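Local coordinates for putative glycosyl hydrolase (Parabacteroides distasonis, PDB 4QHZ), which probably acts as a hydrolase on sugar substrates and binds magnesium ions, at residues Met99-Gln104 and Arg239-Arg244; Ser147-Ser152 and Thr208-Phe213; Ile170-Pro175 and Pro187-Ile192. All coordinates share one frame; numbering follows the deposited sequence.

Contact 1: residues Met99-Gln104 and Arg239-Arg244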
loop_
_atom_site.group_PDB
_atom_site.type_symbol
_atom_site.label_atom_id
_atom_site.label_comp_id
_atom_site.label_asym_id
_atom_site.label_seq_id
_atom_site.Cartn_x
_atom_site.Cartn_y
_atom_site.Cartn_z
HETATM N N MSE C 99 12.511 -16.554 1.787
HETATM C CA MSE C 99 12.710 -17.966 1.509
HETATM C C MSE C 99 13.472 -18.214 0.240
HETATM O O MSE C 99 13.314 -17.477 -0.731
HETATM C CB MSE C 99 11.320 -18.536 1.269
HETATM C CG MSE C 99 11.091 -19.847 1.958
HETATM SE SE MSE C 99 9.495 -20.634 1.109
HETATM C CE MSE C 99 10.480 -22.220 0.477
ATOM N N HIS C 100 14.277 -19.277 0.225
ATOM C CA HIS C 100 14.998 -19.701 -0.965
ATOM C C HIS C 100 14.702 -21.172 -1.221
ATOM O O HIS C 100 14.660 -21.968 -0.290
ATOM C CB HIS C 100 16.495 -19.481 -0.779
ATOM C CG HIS C 100 17.314 -19.749 -2.006
ATOM N ND1 HIS C 100 17.658 -18.762 -2.905
ATOM C CD2 HIS C 100 17.873 -20.892 -2.472
ATOM C CE1 HIS C 100 18.378 -19.288 -3.879
ATOM N NE2 HIS C 100 18.530 -20.577 -3.637
ATOM N N ILE C 101 14.485 -21.531 -2.483
ATOM C CA ILE C 101 14.204 -22.919 -2.851
ATOM C C ILE C 101 14.531 -23.137 -4.327
ATOM O O ILE C 101 14.178 -22.327 -5.184
ATOM C CB ILE C 101 12.737 -23.318 -2.535
ATOM C CG1 ILE C 101 12.466 -24.777 -2.911
ATOM C CG2 ILE C 101 11.734 -22.416 -3.251
ATOM C CD1 ILE C 101 11.185 -25.325 -2.314
ATOM N N GLU C 102 15.207 -24.244 -4.610
ATOM C CA GLU C 102 15.606 -24.594 -5.964
ATOM C C GLU C 102 14.969 -25.912 -6.341
ATOM O O GLU C 102 14.844 -26.811 -5.504
ATOM C CB GLU C 102 17.127 -24.669 -6.060
ATOM C CG GLU C 102 17.795 -23.378 -5.596
ATOM C CD GLU C 102 19.291 -23.323 -5.837
ATOM O OE1 GLU C 102 19.851 -24.230 -6.500
ATOM O OE2 GLU C 102 19.904 -22.350 -5.346
ATOM N N TRP C 103 14.540 -26.019 -7.594
ATOM C CA TRP C 103 13.834 -27.213 -8.055
ATOM C C TRP C 103 14.184 -27.580 -9.494
ATOM O O TRP C 103 14.428 -26.713 -10.339
ATOM C CB TRP C 103 12.315 -27.046 -7.909
ATOM C CG TRP C 103 11.740 -25.785 -8.462
ATOM C CD1 TRP C 103 11.668 -24.582 -7.834
ATOM C CD2 TRP C 103 11.097 -25.612 -9.732
ATOM N NE1 TRP C 103 11.054 -23.655 -8.644
ATOM C CE2 TRP C 103 10.692 -24.264 -9.814
ATOM C CE3 TRP C 103 10.859 -26.453 -10.821
ATOM C CZ2 TRP C 103 10.045 -23.740 -10.939
ATOM C CZ3 TRP C 103 10.223 -25.934 -11.942
ATOM C CH2 TRP C 103 9.816 -24.589 -11.989
ATOM N N GLN C 104 14.195 -28.883 -9.747
ATOM C CA GLN C 104 14.648 -29.438 -11.011
ATOM C C GLN C 104 13.584 -30.319 -11.626
ATOM O O GLN C 104 13.129 -31.279 -11.003
ATOM C CB GLN C 104 15.905 -30.266 -10.776
ATOM C CG GLN C 104 16.539 -30.835 -12.032
ATOM C CD GLN C 104 17.549 -31.919 -11.714
ATOM O OE1 GLN C 104 17.248 -32.857 -10.972
ATOM N NE2 GLN C 104 18.753 -31.790 -12.253
ATOM N N ARG C 239 16.382 -28.799 -3.887
ATOM C CA ARG C 239 17.621 -28.620 -3.140
ATOM C C ARG C 239 17.717 -27.203 -2.597
ATOM O O ARG C 239 16.934 -26.330 -2.969
ATOM C CB ARG C 239 18.840 -28.900 -4.011
ATOM C CG ARG C 239 19.154 -27.776 -4.983
ATOM C CD ARG C 239 20.368 -28.056 -5.852
ATOM N NE ARG C 239 20.724 -26.874 -6.636
ATOM C CZ ARG C 239 21.737 -26.809 -7.491
ATOM N NH1 ARG C 239 22.511 -27.864 -7.690
ATOM N NH2 ARG C 239 21.977 -25.680 -8.148
ATOM N N ASN C 240 18.685 -26.993 -1.708
ATOM C CA ASN C 240 19.016 -25.672 -1.171
ATOM C C ASN C 240 17.784 -24.869 -0.732
ATOM O O ASN C 240 17.449 -23.844 -1.325
ATOM C CB ASN C 240 19.835 -24.877 -2.187
ATOM C CG ASN C 240 20.400 -23.584 -1.607
ATOM O OD1 ASN C 240 20.524 -23.434 -0.390
ATOM N ND2 ASN C 240 20.746 -22.649 -2.476
ATOM N N ILE C 241 17.122 -25.353 0.317
ATOM C CA ILE C 241 15.965 -24.673 0.866
ATOM C C ILE C 241 16.344 -24.032 2.195
ATOM O O ILE C 241 16.776 -24.722 3.122
ATOM C CB ILE C 241 14.784 -25.632 1.074
ATOM C CG1 ILE C 241 14.572 -26.478 -0.186
ATOM C CG2 ILE C 241 13.530 -24.850 1.436
ATOM C CD1 ILE C 241 13.407 -27.442 -0.104
ATOM N N TRP C 242 16.179 -22.716 2.287
ATOM C CA TRP C 242 16.332 -22.033 3.562
ATOM C C TRP C 242 15.296 -20.932 3.725
ATOM O O TRP C 242 14.696 -20.472 2.759
ATOM C CB TRP C 242 17.753 -21.475 3.741
ATOM C CG TRP C 242 18.283 -20.607 2.632
ATOM C CD1 TRP C 242 19.068 -21.003 1.597
ATOM C CD2 TRP C 242 18.121 -19.189 2.492
ATOM N NE1 TRP C 242 19.388 -19.928 0.802
ATOM C CE2 TRP C 242 18.823 -18.800 1.335
ATOM C CE3 TRP C 242 17.445 -18.211 3.229
ATOM C CZ2 TRP C 242 18.856 -17.478 0.886
ATOM C CZ3 TRP C 242 17.488 -16.895 2.789
ATOM C CH2 TRP C 242 18.186 -16.544 1.624
ATOM N N ILE C 243 15.092 -20.536 4.971
ATOM C CA ILE C 243 14.079 -19.560 5.315
ATOM C C ILE C 243 14.621 -18.703 6.446
ATOM O O ILE C 243 15.284 -19.210 7.357
ATOM C CB ILE C 243 12.764 -20.256 5.713
ATOM C CG1 ILE C 243 11.639 -19.242 5.912
ATOM C CG2 ILE C 243 12.945 -21.097 6.979
ATOM C CD1 ILE C 243 10.264 -19.878 5.881
ATOM N N ARG C 244 14.372 -17.403 6.377
ATOM C CA ARG C 244 14.704 -16.535 7.504
ATOM C C ARG C 244 13.531 -15.633 7.811
ATOM O O ARG C 244 12.864 -15.116 6.917
ATOM C CB ARG C 244 15.989 -15.736 7.256
ATOM C CG ARG C 244 16.086 -15.024 5.931
ATOM C CD ARG C 244 17.510 -14.548 5.681
ATOM N NE ARG C 244 17.971 -13.594 6.695
ATOM C CZ ARG C 244 17.601 -12.315 6.762
ATOM N NH1 ARG C 244 16.746 -11.795 5.881
ATOM N NH2 ARG C 244 18.078 -11.545 7.728
#
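His100 and Trp242 form the tight part of this antiparallel pairing. CB of His100 sits over one face of the indole, 3.2 Å from Trp242 CE2; the imidazole, its plane only 3° from the indole's, is slid aside until the rings barely overlap. Both ring nitrogens are engaged: NE2 makes an almost straight bond (176°) of 2.8 Å to the anti lone pair of Glu102 OE2, and ND1 bonds to Asp169 of strand 165-177. Glu102 OE2 is also met from above the carboxylate plane by Asn240 ND2 at 3.0 Å. Asn240 lies at a beta bulge of this concanavalin-clan sheet, where the register shifts by one between His100–Trp242 and Glu102–Arg239, consistent with its side chain reaching the carboxylate. Indole NE1 bonds to Phe44 O. On the face carrying Met99 and Ile243 side chains meet as apolar groups: Ile101 CD1 lies 3.8 Å from Ile241 CD1, and selenomethionine Met99 CG 4.0 Å from Ile243 CD1. The solvent side begins at partly exposed Arg239; its NE and NH2 nevertheless hold Glu102 OE1 side-on in a salt bridge (2.8 and 3.1 Å), the guanidinium turned 56° from the carboxylate, and Trp165 adds a cation-pi contact.

Contact 2: residues Ser147-Ser152 and Thr208-Phe213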
loop_
_atom_site.group_PDB
_atom_site.type_symbol
_atom_site.label_atom_id
_atom_site.label_comp_id
_atom_site.label_asym_id
_atom_site.label_seq_id
_atom_site.Cartn_x
_atom_site.Cartn_y
_atom_site.Cartn_z
ATOM N N SER C 147 3.019 -18.346 -10.740
ATOM C CA SER C 147 1.744 -17.720 -10.457
ATOM C C SER C 147 1.453 -17.854 -8.976
ATOM O O SER C 147 1.954 -18.778 -8.325
ATOM C CB SER C 147 0.611 -18.362 -11.276
ATOM O OG SER C 147 0.401 -19.724 -10.930
ATOM N N ILE C 148 0.691 -16.909 -8.437
ATOM C CA ILE C 148 -0.053 -17.156 -7.211
ATOM C C ILE C 148 -1.302 -17.855 -7.732
ATOM O O ILE C 148 -2.146 -17.237 -8.383
ATOM C CB ILE C 148 -0.382 -15.877 -6.419
ATOM C CG1 ILE C 148 0.881 -15.050 -6.151
ATOM C CG2 ILE C 148 -1.057 -16.227 -5.098
ATOM C CD1 ILE C 148 2.068 -15.851 -5.645
ATOM N N TYR C 149 -1.382 -19.158 -7.472
ATOM C CA TYR C 149 -2.193 -20.069 -8.281
ATOM C C TYR C 149 -3.629 -19.575 -8.502
ATOM O O TYR C 149 -4.408 -19.423 -7.556
ATOM C CB TYR C 149 -2.194 -21.468 -7.663
ATOM C CG TYR C 149 -2.940 -22.485 -8.481
ATOM C CD1 TYR C 149 -2.437 -22.934 -9.696
ATOM C CD2 TYR C 149 -4.157 -22.990 -8.045
ATOM C CE1 TYR C 149 -3.121 -23.868 -10.455
ATOM C CE2 TYR C 149 -4.846 -23.920 -8.794
ATOM C CZ TYR C 149 -4.325 -24.355 -9.996
ATOM O OH TYR C 149 -5.016 -25.274 -10.737
ATOM N N LYS C 150 -3.936 -19.318 -9.778
ATOM C CA LYS C 150 -5.261 -18.876 -10.263
ATOM C C LYS C 150 -5.711 -17.498 -9.759
ATOM O O LYS C 150 -6.895 -17.169 -9.809
ATOM C CB LYS C 150 -6.336 -19.941 -9.964
ATOM C CG LYS C 150 -6.277 -21.131 -10.908
ATOM C CD LYS C 150 -7.536 -21.978 -10.834
ATOM C CE LYS C 150 -7.563 -23.026 -11.932
ATOM N NZ LYS C 150 -8.910 -23.667 -12.047
ATOM N N GLN C 151 -4.764 -16.693 -9.285
ATOM C CA GLN C 151 -5.062 -15.332 -8.851
ATOM C C GLN C 151 -4.263 -14.315 -9.642
ATOM O O GLN C 151 -4.832 -13.372 -10.176
ATOM C CB GLN C 151 -4.754 -15.153 -7.369
ATOM C CG GLN C 151 -5.692 -15.898 -6.442
ATOM C CD GLN C 151 -5.336 -15.704 -4.982
ATOM O OE1 GLN C 151 -4.723 -14.700 -4.606
ATOM N NE2 GLN C 151 -5.739 -16.648 -4.143
ATOM N N SER C 152 -2.944 -14.508 -9.682
ATOM C CA SER C 152 -2.015 -13.530 -10.232
ATOM C C SER C 152 -1.083 -14.165 -11.249
ATOM O O SER C 152 -0.279 -15.033 -10.910
ATOM C CB SER C 152 -1.199 -12.901 -9.110
ATOM O OG SER C 152 -2.051 -12.259 -8.175
ATOM N N THR C 208 -5.538 -20.041 -2.372
ATOM C CA THR C 208 -5.461 -20.427 -3.770
ATOM C C THR C 208 -6.351 -21.648 -3.972
ATOM O O THR C 208 -6.271 -22.614 -3.211
ATOM C CB THR C 208 -4.018 -20.714 -4.213
ATOM O OG1 THR C 208 -3.393 -21.608 -3.281
ATOM C CG2 THR C 208 -3.245 -19.421 -4.274
ATOM N N GLU C 209 -7.214 -21.590 -4.979
ATOM C CA GLU C 209 -8.250 -22.607 -5.173
ATOM C C GLU C 209 -8.306 -23.074 -6.623
ATOM O O GLU C 209 -8.294 -22.256 -7.548
ATOM C CB GLU C 209 -9.611 -22.045 -4.779
ATOM C CG GLU C 209 -9.727 -21.581 -3.330
ATOM C CD GLU C 209 -9.752 -22.723 -2.327
ATOM O OE1 GLU C 209 -9.972 -23.884 -2.736
ATOM O OE2 GLU C 209 -9.566 -22.455 -1.126
ATOM N N TRP C 210 -8.375 -24.390 -6.812
ATOM C CA TRP C 210 -8.573 -24.987 -8.126
ATOM C C TRP C 210 -9.981 -24.698 -8.639
ATOM O O TRP C 210 -10.183 -24.510 -9.835
ATOM C CB TRP C 210 -8.337 -26.500 -8.052
ATOM C CG TRP C 210 -8.461 -27.231 -9.357
ATOM C CD1 TRP C 210 -7.848 -26.925 -10.536
ATOM C CD2 TRP C 210 -9.219 -28.424 -9.599
ATOM N NE1 TRP C 210 -8.191 -27.842 -11.503
ATOM C CE2 TRP C 210 -9.034 -28.769 -10.953
ATOM C CE3 TRP C 210 -10.044 -29.230 -8.805
ATOM C CZ2 TRP C 210 -9.641 -29.888 -11.533
ATOM C CZ3 TRP C 210 -10.656 -30.340 -9.390
ATOM C CH2 TRP C 210 -10.446 -30.654 -10.740
ATOM N N ILE C 211 -10.949 -24.665 -7.725
ATOM C CA ILE C 211 -12.343 -24.408 -8.073
ATOM C C ILE C 211 -12.859 -23.219 -7.280
ATOM O O ILE C 211 -12.757 -23.194 -6.054
ATOM C CB ILE C 211 -13.226 -25.644 -7.799
ATOM C CG1 ILE C 211 -12.896 -26.759 -8.795
ATOM C CG2 ILE C 211 -14.698 -25.281 -7.865
ATOM C CD1 ILE C 211 -13.541 -28.097 -8.489
ATOM N N GLY C 212 -13.422 -22.242 -7.986
ATOM C CA GLY C 212 -14.098 -21.123 -7.347
ATOM C C GLY C 212 -13.201 -19.964 -6.969
ATOM O O GLY C 212 -12.010 -19.934 -7.293
ATOM N N PHE C 213 -13.793 -18.999 -6.274
ATOM C CA PHE C 213 -13.102 -17.783 -5.869
ATOM C C PHE C 213 -12.193 -18.051 -4.677
ATOM O O PHE C 213 -12.448 -18.968 -3.896
ATOM C CB PHE C 213 -14.112 -16.685 -5.510
ATOM C CG PHE C 213 -14.840 -16.115 -6.697
ATOM C CD1 PHE C 213 -15.852 -16.828 -7.319
ATOM C CD2 PHE C 213 -14.513 -14.865 -7.187
ATOM C CE1 PHE C 213 -16.519 -16.313 -8.418
ATOM C CE2 PHE C 213 -15.179 -14.337 -8.281
ATOM C CZ PHE C 213 -16.182 -15.064 -8.899
HETATM O O HOH W 1 -6.891 -19.025 -6.219
#
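Lys150 and Trp210 make the one direct hydrogen bond between residues 147-152 and 208-213: Lys150 NZ reaches the carbonyl oxygen of Trp210 at 2.7 Å, lying 16° out of the carbonyl plane. The extended aliphatic chain of the lysine carries the charge there, its CD passing 3.4 Å from Glu209 O on the way. The ammonium group has further partners in a neighbouring subunit, where it forms a salt bridge with Glu24 and hydrogen bonds with His20 O and Ser23 OG.

A second polar link runs through a water, which donates to Tyr149 O at 2.8 Å and accepts from Glu209 N at 2.9 Å, tying backbone to backbone.

The backbone of residues 148-151 folds as a type II beta turn, with Lys150 at a positive phi (65°); Ile148 O accepts from both Gln151 N and Ser152 N, in a classic bulge that closes the turn. The turn lies beside the magnesium site, the Tyr149 side chain being about 6 Å from the metal. Thr208 approaches the same site, its OG1 bonded to the backbone N of Glu128, a magnesium-binding residue.

Aromatic and apolar contacts fill in the rest. With CG of Tyr149 anti to the backbone N (chi1 -177°), the phenol lies alongside the Trp210 side chain; its OH comes in at the indole edge, 3.3 Å from Trp210 CD1, and is also hydrogen-bonded to Tyr140. The edge of the phenol meets Trp210 CA, while Lys150 CG lies over one face, offset toward the rim. The methyl of Thr208, CG2, touches Ile148 CG2 at 4.0 Å and approaches Gln151 NE2, which bonds to Gly206 O and only weakly to the water. The indole of Trp210 also stacks with His20 of the neighbouring subunit.

Contact 3: residues Ile170-Pro175 and Pro187-Ile192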
loop_
_atom_site.group_PDB
_atom_site.type_symbol
_atom_site.label_atom_id
_atom_site.label_comp_id
_atom_site.label_asym_id
_atom_site.label_seq_id
_atom_site.Cartn_x
_atom_site.Cartn_y
_atom_site.Cartn_z
ATOM N N ILE C 170 11.824 -15.776 -2.494
ATOM C CA ILE C 170 10.461 -15.398 -2.140
ATOM C C ILE C 170 10.480 -14.517 -0.894
ATOM O O ILE C 170 11.118 -14.865 0.096
ATOM C CB ILE C 170 9.601 -16.643 -1.874
ATOM C CG1 ILE C 170 9.426 -17.446 -3.168
ATOM C CG2 ILE C 170 8.252 -16.253 -1.288
ATOM C CD1 ILE C 170 8.835 -18.833 -2.978
ATOM N N ILE C 171 9.809 -13.372 -0.967
ATOM C CA ILE C 171 9.673 -12.476 0.170
ATOM C C ILE C 171 8.190 -12.357 0.468
ATOM O O ILE C 171 7.418 -11.971 -0.409
ATOM C CB ILE C 171 10.271 -11.085 -0.106
ATOM C CG1 ILE C 171 11.716 -11.212 -0.606
ATOM C CG2 ILE C 171 10.202 -10.221 1.152
ATOM C CD1 ILE C 171 12.326 -9.904 -1.077
ATOM N N TYR C 172 7.806 -12.684 1.701
ATOM C CA TYR C 172 6.409 -12.829 2.076
ATOM C C TYR C 172 6.067 -12.032 3.329
ATOM O O TYR C 172 6.781 -12.089 4.335
ATOM C CB TYR C 172 6.096 -14.303 2.319
ATOM C CG TYR C 172 4.677 -14.579 2.756
ATOM C CD1 TYR C 172 3.635 -14.609 1.835
ATOM C CD2 TYR C 172 4.379 -14.822 4.094
ATOM C CE1 TYR C 172 2.337 -14.880 2.233
ATOM C CE2 TYR C 172 3.087 -15.082 4.507
ATOM C CZ TYR C 172 2.070 -15.115 3.576
ATOM O OH TYR C 172 0.787 -15.377 3.981
ATOM N N THR C 173 4.963 -11.297 3.245
ATOM C CA THR C 173 4.386 -10.591 4.367
ATOM C C THR C 173 3.044 -11.240 4.676
ATOM O O THR C 173 2.178 -11.330 3.808
ATOM C CB THR C 173 4.198 -9.102 4.039
ATOM O OG1 THR C 173 5.453 -8.547 3.614
ATOM C CG2 THR C 173 3.694 -8.335 5.245
ATOM N N ALA C 174 2.886 -11.701 5.916
ATOM C CA ALA C 174 1.678 -12.398 6.344
ATOM C C ALA C 174 0.519 -11.423 6.507
ATOM O O ALA C 174 0.739 -10.234 6.726
ATOM C CB ALA C 174 1.927 -13.132 7.653
ATOM N N PRO C 175 -0.722 -11.923 6.381
ATOM C CA PRO C 175 -1.877 -11.068 6.563
ATOM C C PRO C 175 -2.163 -10.858 8.038
ATOM O O PRO C 175 -1.606 -11.566 8.871
ATOM C CB PRO C 175 -3.008 -11.883 5.948
ATOM C CG PRO C 175 -2.612 -13.295 6.208
ATOM C CD PRO C 175 -1.113 -13.319 6.090
ATOM N N PRO C 187 -2.120 -10.682 2.560
ATOM C CA PRO C 187 -0.720 -11.043 2.435
ATOM C C PRO C 187 -0.145 -10.450 1.166
ATOM O O PRO C 187 -0.881 -10.220 0.203
ATOM C CB PRO C 187 -0.739 -12.575 2.334
ATOM C CG PRO C 187 -2.165 -12.990 2.484
ATOM C CD PRO C 187 -3.004 -11.790 2.178
ATOM N N THR C 188 1.154 -10.189 1.167
ATOM C CA THR C 188 1.840 -9.768 -0.048
ATOM C C THR C 188 3.045 -10.668 -0.281
ATOM O O THR C 188 3.609 -11.221 0.670
ATOM C CB THR C 188 2.274 -8.291 0.008
ATOM O OG1 THR C 188 3.180 -8.094 1.095
ATOM C CG2 THR C 188 1.060 -7.382 0.185
ATOM N N VAL C 189 3.436 -10.809 -1.545
ATOM C CA VAL C 189 4.541 -11.686 -1.899
ATOM C C VAL C 189 5.305 -11.168 -3.122
ATOM O O VAL C 189 4.711 -10.678 -4.082
ATOM C CB VAL C 189 4.033 -13.131 -2.133
ATOM C CG1 VAL C 189 3.090 -13.195 -3.330
ATOM C CG2 VAL C 189 5.201 -14.092 -2.303
ATOM N N THR C 190 6.628 -11.254 -3.046
ATOM C CA THR C 190 7.490 -11.044 -4.191
ATOM C C THR C 190 8.140 -12.380 -4.519
ATOM O O THR C 190 8.601 -13.083 -3.622
ATOM C CB THR C 190 8.541 -9.940 -3.912
ATOM O OG1 THR C 190 7.886 -8.663 -3.895
ATOM C CG2 THR C 190 9.633 -9.908 -4.972
ATOM N N VAL C 191 8.143 -12.737 -5.804
ATOM C CA VAL C 191 8.720 -13.992 -6.269
ATOM C C VAL C 191 9.704 -13.710 -7.394
ATOM O O VAL C 191 9.365 -13.035 -8.365
ATOM C CB VAL C 191 7.635 -14.969 -6.775
ATOM C CG1 VAL C 191 8.263 -16.254 -7.300
ATOM C CG2 VAL C 191 6.637 -15.291 -5.672
ATOM N N ILE C 192 10.919 -14.229 -7.250
ATOM C CA ILE C 192 11.972 -14.061 -8.237
ATOM C C ILE C 192 12.425 -15.438 -8.693
ATOM O O ILE C 192 12.790 -16.263 -7.864
ATOM C CB ILE C 192 13.174 -13.286 -7.651
ATOM C CG1 ILE C 192 12.712 -11.994 -6.962
ATOM C CG2 ILE C 192 14.196 -12.952 -8.739
ATOM C CD1 ILE C 192 13.807 -11.277 -6.195
HETATM O O HOH W 2 6.101 -9.202 0.555
#
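Ile171 pairs with Thr190 and Thr173 with Thr188 as hydrogen-bonded pairs of a beta hairpin, whose strands run antiparallel (180°) with their axes 4.7 Å apart. Three of the four bonds are close to straight, Thr173 N to Thr188 O being 2.9 Å long at 176°; that from Thr188 N to Thr173 O is more bent. On the face that carries Ile170, Tyr172, Val189 and Val191, the fit is hydrophobic: Ile170 CG2 meets Val189 CG2 at 3.9 Å. Since CG of Tyr172 is anti to the backbone N (chi1 178°), the ring lies beside the proline, with CE1 3.8 Å from Pro187 CB, while its edge faces Val189 CB. The phenol OH bonds to Gln124 OE1. An alanine at Tyr172 would remove this ring and hydroxyl, and is likely to leave a gap beside Pro187 and Val189 and Gln124 OE1 without this hydroxyl partner. Near the hairpin's turn end, Pro175 CB packs against Pro187 CG at 3.7 Å. The other face is more polar. There the two threonines Thr173 and Thr188 lie side by side, and one water bonds to OG1 of each while donating to Ile171 O, all three at 3.2 Å.

Contacts 1 and 3 are buried pairings within the same antiparallel sheet, whereas contact 2 joins partly buried loops beside the metal site. Contacts 1 and 3 share a seam: strands 97-104 and 165-177 are neighbours, and Met99 N lies 2.8 Å from Ile170 O, a probable hydrogen bond. Contact 2 touches the hairpin of contact 3 through Ile148 CD1 and Val189 CG1, 3.7 Å apart, but not contact 1. Ladder bonds serve both sheet contacts, supplemented in contact 1 by a largely buried network of charged and aromatic groups and in contact 3 mainly by apolar packing. The loops rely on a lysine, a water and side-chain edges; lysine and indole also engage another subunit, which all contacts touch.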